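Local coordinates for protein putative N-acetylneuraminate lyase ([Ruminococcus] gnavus ATCC 29149, PDB 6RB7) that belongs to the dihydrodipicolinate synthetase family, whose members are built on a (beta/alpha)8 barrel followed by C-terminal helices, at residues N98-A103 and L107-H112; K296-L301 and Q326-A331. All blocks are in the same frame, centred on the assembly; numbering follows the deposited sequence.

Contact 1 (N98-A103 and L107-H112)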
# COMPACT_ATOMS: atom_id res chain seq x y z
N ASN A 98 -23.89 31.51 6.19
CA ASN A 98 -24.66 31.83 4.97
C ASN A 98 -25.54 30.66 4.56
O ASN A 98 -26.64 30.90 4.06
CB ASN A 98 -23.75 32.38 3.91
CG ASN A 98 -23.38 33.82 4.24
OD1 ASN A 98 -24.23 34.71 4.06
ND2 ASN A 98 -22.18 34.05 4.76
N VAL A 99 -25.14 29.42 4.80
CA VAL A 99 -26.07 28.28 4.60
C VAL A 99 -27.28 28.43 5.51
O VAL A 99 -28.44 28.31 5.08
CB VAL A 99 -25.34 26.93 4.82
CG1 VAL A 99 -26.36 25.79 4.85
CG2 VAL A 99 -24.27 26.74 3.75
N MET A 100 -27.01 28.65 6.78
CA MET A 100 -28.09 28.60 7.81
C MET A 100 -29.01 29.81 7.61
O MET A 100 -30.19 29.68 7.90
CB MET A 100 -27.49 28.57 9.21
CG MET A 100 -26.68 27.31 9.52
SD MET A 100 -27.54 25.76 9.18
CE MET A 100 -28.67 25.68 10.58
N LYS A 101 -28.48 30.91 7.06
CA LYS A 101 -29.24 32.16 6.81
C LYS A 101 -30.40 31.86 5.88
O LYS A 101 -31.43 32.58 6.03
CB LYS A 101 -28.40 33.25 6.15
CG LYS A 101 -27.77 34.30 7.05
CD LYS A 101 -27.58 35.63 6.33
CE LYS A 101 -26.57 36.54 7.01
NZ LYS A 101 -25.18 36.01 6.92
N VAL A 102 -30.26 30.98 4.89
CA VAL A 102 -31.28 30.92 3.80
C VAL A 102 -31.86 29.53 3.73
O VAL A 102 -32.77 29.35 2.89
CB VAL A 102 -30.76 31.35 2.41
CG1 VAL A 102 -30.35 32.81 2.40
CG2 VAL A 102 -29.60 30.52 1.99
N ALA A 103 -31.43 28.56 4.52
CA ALA A 103 -31.95 27.20 4.38
C ALA A 103 -33.40 27.09 4.86
O ALA A 103 -34.11 26.14 4.46
CB ALA A 103 -31.05 26.24 5.12
N LEU A 107 -33.43 21.92 5.07
CA LEU A 107 -32.31 20.98 4.83
C LEU A 107 -31.84 20.43 6.16
O LEU A 107 -31.62 21.22 7.08
CB LEU A 107 -31.14 21.69 4.14
CG LEU A 107 -31.40 22.16 2.72
CD1 LEU A 107 -30.35 23.14 2.31
CD2 LEU A 107 -31.45 20.97 1.76
N THR A 108 -31.54 19.14 6.19
CA THR A 108 -30.71 18.60 7.28
C THR A 108 -29.31 19.17 7.05
O THR A 108 -28.82 19.09 5.91
CB THR A 108 -30.72 17.08 7.28
OG1 THR A 108 -32.08 16.64 7.49
CG2 THR A 108 -29.82 16.49 8.33
N VAL A 109 -28.68 19.72 8.06
CA VAL A 109 -27.35 20.34 7.89
C VAL A 109 -26.35 19.56 8.72
O VAL A 109 -26.50 19.51 9.97
CB VAL A 109 -27.33 21.84 8.20
CG1 VAL A 109 -25.91 22.39 8.07
CG2 VAL A 109 -28.28 22.59 7.29
N ILE A 110 -25.35 18.98 8.05
CA ILE A 110 -24.22 18.32 8.73
C ILE A 110 -23.01 19.20 8.46
O ILE A 110 -22.67 19.42 7.28
CB ILE A 110 -24.00 16.90 8.18
CG1 ILE A 110 -25.24 16.02 8.30
CG2 ILE A 110 -22.78 16.28 8.86
CD1 ILE A 110 -25.11 14.68 7.60
N ALA A 111 -22.40 19.74 9.51
CA ALA A 111 -21.22 20.63 9.39
C ALA A 111 -19.96 19.84 9.73
O ALA A 111 -19.79 19.41 10.86
CB ALA A 111 -21.36 21.82 10.29
N HIS A 112 -19.13 19.59 8.73
CA HIS A 112 -17.80 19.01 8.93
C HIS A 112 -16.91 20.05 9.58
O HIS A 112 -16.74 21.14 8.98
CB HIS A 112 -17.23 18.51 7.60
CG HIS A 112 -15.86 17.93 7.81
ND1 HIS A 112 -14.73 18.59 7.41
CD2 HIS A 112 -15.47 16.81 8.47
CE1 HIS A 112 -13.68 17.84 7.75
NE2 HIS A 112 -14.10 16.76 8.46

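Contact 2 (K296-L301 and Q326-A331)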
# COMPACT_ATOMS: atom_id res chain seq x y z
N LYS A 296 -22.32 26.62 -13.76
CA LYS A 296 -22.51 27.91 -14.50
C LYS A 296 -23.29 27.65 -15.78
O LYS A 296 -24.25 28.39 -16.05
CB LYS A 296 -21.15 28.57 -14.75
CG LYS A 296 -21.21 29.84 -15.58
CD LYS A 296 -19.83 30.50 -15.64
CE LYS A 296 -19.84 31.95 -16.08
NZ LYS A 296 -20.82 32.71 -15.28
N ILE A 297 -22.94 26.64 -16.58
CA ILE A 297 -23.65 26.32 -17.85
C ILE A 297 -25.08 25.91 -17.59
O ILE A 297 -26.00 26.44 -18.24
CB ILE A 297 -22.89 25.22 -18.62
CG1 ILE A 297 -21.52 25.73 -19.00
CG2 ILE A 297 -23.70 24.69 -19.78
CD1 ILE A 297 -20.63 24.69 -19.60
N ASN A 298 -25.30 24.94 -16.69
CA ASN A 298 -26.62 24.29 -16.58
C ASN A 298 -27.54 25.09 -15.65
O ASN A 298 -28.80 24.95 -15.79
CB ASN A 298 -26.51 22.84 -16.12
CG ASN A 298 -26.06 21.89 -17.20
OD1 ASN A 298 -26.07 22.25 -18.39
ND2 ASN A 298 -25.73 20.67 -16.80
N GLU A 299 -27.00 25.89 -14.73
CA GLU A 299 -27.82 26.55 -13.69
C GLU A 299 -27.59 28.04 -13.62
O GLU A 299 -28.32 28.68 -12.81
CB GLU A 299 -27.61 25.90 -12.32
CG GLU A 299 -27.97 24.45 -12.31
CD GLU A 299 -29.46 24.14 -12.35
OE1 GLU A 299 -30.29 25.12 -12.26
OE2 GLU A 299 -29.78 22.96 -12.43
N GLY A 300 -26.60 28.59 -14.32
CA GLY A 300 -26.23 30.00 -14.19
C GLY A 300 -25.70 30.34 -12.81
O GLY A 300 -25.75 31.51 -12.40
N LEU A 301 -25.20 29.36 -12.06
CA LEU A 301 -24.62 29.64 -10.73
C LEU A 301 -23.17 30.05 -10.90
O LEU A 301 -22.45 29.44 -11.71
CB LEU A 301 -24.71 28.37 -9.88
CG LEU A 301 -26.09 28.00 -9.34
CD1 LEU A 301 -26.04 26.61 -8.72
CD2 LEU A 301 -26.57 29.03 -8.31
N GLN A 326 -23.74 18.50 -20.91
CA GLN A 326 -24.75 17.93 -21.83
C GLN A 326 -25.12 16.51 -21.40
O GLN A 326 -26.33 16.15 -21.48
CB GLN A 326 -24.26 17.98 -23.29
CG GLN A 326 -25.36 17.53 -24.26
CD GLN A 326 -26.48 18.53 -24.29
OE1 GLN A 326 -26.23 19.73 -24.40
NE2 GLN A 326 -27.71 18.06 -24.19
N MET A 327 -24.15 15.71 -20.96
CA MET A 327 -24.45 14.33 -20.51
C MET A 327 -25.45 14.39 -19.34
O MET A 327 -26.36 13.52 -19.26
CB MET A 327 -23.18 13.58 -20.08
CG MET A 327 -22.27 13.32 -21.26
SD MET A 327 -20.59 12.87 -20.79
CE MET A 327 -20.86 11.25 -20.12
N ILE A 328 -25.29 15.35 -18.45
CA ILE A 328 -26.20 15.49 -17.28
C ILE A 328 -27.59 15.85 -17.81
O ILE A 328 -28.57 15.25 -17.37
CB ILE A 328 -25.63 16.55 -16.31
CG1 ILE A 328 -24.38 15.98 -15.62
CG2 ILE A 328 -26.67 16.98 -15.31
CD1 ILE A 328 -23.49 17.05 -15.00
N CYS A 329 -27.68 16.82 -18.72
CA CYS A 329 -29.00 17.24 -19.28
C CYS A 329 -29.68 16.02 -19.95
O CYS A 329 -30.90 15.79 -19.73
CB CYS A 329 -28.81 18.34 -20.32
SG CYS A 329 -28.29 19.89 -19.57
N ASP A 330 -28.92 15.25 -20.72
CA ASP A 330 -29.48 14.11 -21.48
C ASP A 330 -29.93 13.01 -20.52
O ASP A 330 -31.01 12.43 -20.70
CB ASP A 330 -28.46 13.58 -22.47
CG ASP A 330 -28.18 14.54 -23.64
OD1 ASP A 330 -28.91 15.52 -23.82
OD2 ASP A 330 -27.23 14.28 -24.37
N ALA A 331 -29.16 12.76 -19.45
CA ALA A 331 -29.56 11.74 -18.45
C ALA A 331 -30.86 12.15 -17.77
O ALA A 331 -31.72 11.30 -17.50
CB ALA A 331 -28.42 11.51 -17.47

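Contact 1 (N98-A103 and L107-H112)
Val99 is the first residue of the helical segment to touch the strand, and it does so lightly: its CG1 comes to 4.5 Å from CG2 of Val109. The same side chain also reaches Thr64 on helix 57-70 and Phe45 in a loop, so it fills the angle between two neighbouring helices and the sheet. Asn98, just before it, is engaged on another side of the helix, its OD1 accepting from Gln61 and its ND2 giving to the carbonyl O of Ile94. Met100 makes the closer approach. Its CB leaves the backbone alongside the strand, but with CG beside the backbone N (chi1 -65°) and further bends at chi2 and chi3 the thioether is brought round to Val109. There the sulphur sits over the outer end of the isopropyl group, almost in line with the bond from CA to CB: SD is 3.8 Å from CG2 of Val109, 3.9 Å from its CG1 and 4.0 Å from its CB. Leu96, a turn earlier on the helix, continues the cover over Val109. A glycerol molecule lies about 4 Å from the side chain of Met100. Lys101 folds back to Asn98, where its NZ makes a long bond of 3.3 Å to OD1 of Asn98, coming from above the carbonyl plane. One turn beyond Val99, Ala103 points its methyl toward the 107-112 segment, and CB of Ala103 rests 4.2 Å from CD1 of Leu107, just ahead of the strand. The interface is wholly apolar, while the strand backbone pairs with strands 74-77 and 135-138 on its two flanks. A helix laid on the strand that follows it, after strand 74-77, is the right-handed beta-alpha-beta crossover from which a (beta/alpha)8 barrel is built.

Contact 2 (K296-L301 and Q326-A331)
The carboxamide of Asn298 is the flat group at the centre of this contact, and the sulphur of Cys329 is raised off one of its faces, lying obliquely beyond the OD1/ND2 end and not over the middle of the group. SG leans a little to the oxygen: it stands 3.4 Å from OD1 of Asn298, 3.8 Å from CG and 3.9 Å from ND2 of the same residue. Beyond the nitrogen end comes Ile328, whose branch methyl CG2 is 4.1 Å from ND2 of Asn298. That nitrogen also gives a hydrogen bond to the backbone oxygen of Ala325, a turn back from Cys329, which fixes the rotation of the amide while the sulphur packs obliquely against its outer end. The first torsion of Asn298 sets CG beside the backbone N (chi1 -77°), and the amide extends from the last turn of helix 287-299 to the flank of helix 317-335. On the second helix a separate flat pair faces elsewhere: NE2 of Gln326 donates to OD1 of Asp330 at 2.8 Å, an angle of 155° at the hydrogen. The donor lies in the plane of its own amide but reaches the carboxylate from above, 42° out of plane. Just past Asn298 the first helix stops at Gly300, whose positive phi suits glycine, although the amide N of Gly300 still bonds to the carbonyl O of Lys296. Glu299 turns toward helix 57-70 and forms a salt bridge with Lys70, while Ile297 packs on Val321, Lys322 and Ala325. Between the two segments little surface is buried. The amide nitrogen is held by a backbone carbonyl of the facing helix, and the contacts to thiol and methyl are van der Waals in character, so the bond to Ala325 gives direction and the rest is shape.

Contact 1 belongs to the buried body of the barrel, joining a helix to the strand right after it, whereas contact 2 is partly buried and lies among the C-terminal helices, between partners separated by a longer connection. The centres of contact 1 and contact 2 are 24 Å apart and the nearest atoms of the two contacts about 11 Å apart, so they do not touch. They share no element directly, yet helix 57-70 borders both sites, beside Val99 in contact 1 and beside the end of the first segment in contact 2. The chemistry follows the setting. Aliphatic and thioether groups alone seal helix against sheet in 98-103 with 107-112, while 296-301 with 326-331 relies on an amide that bonds to the facing helix.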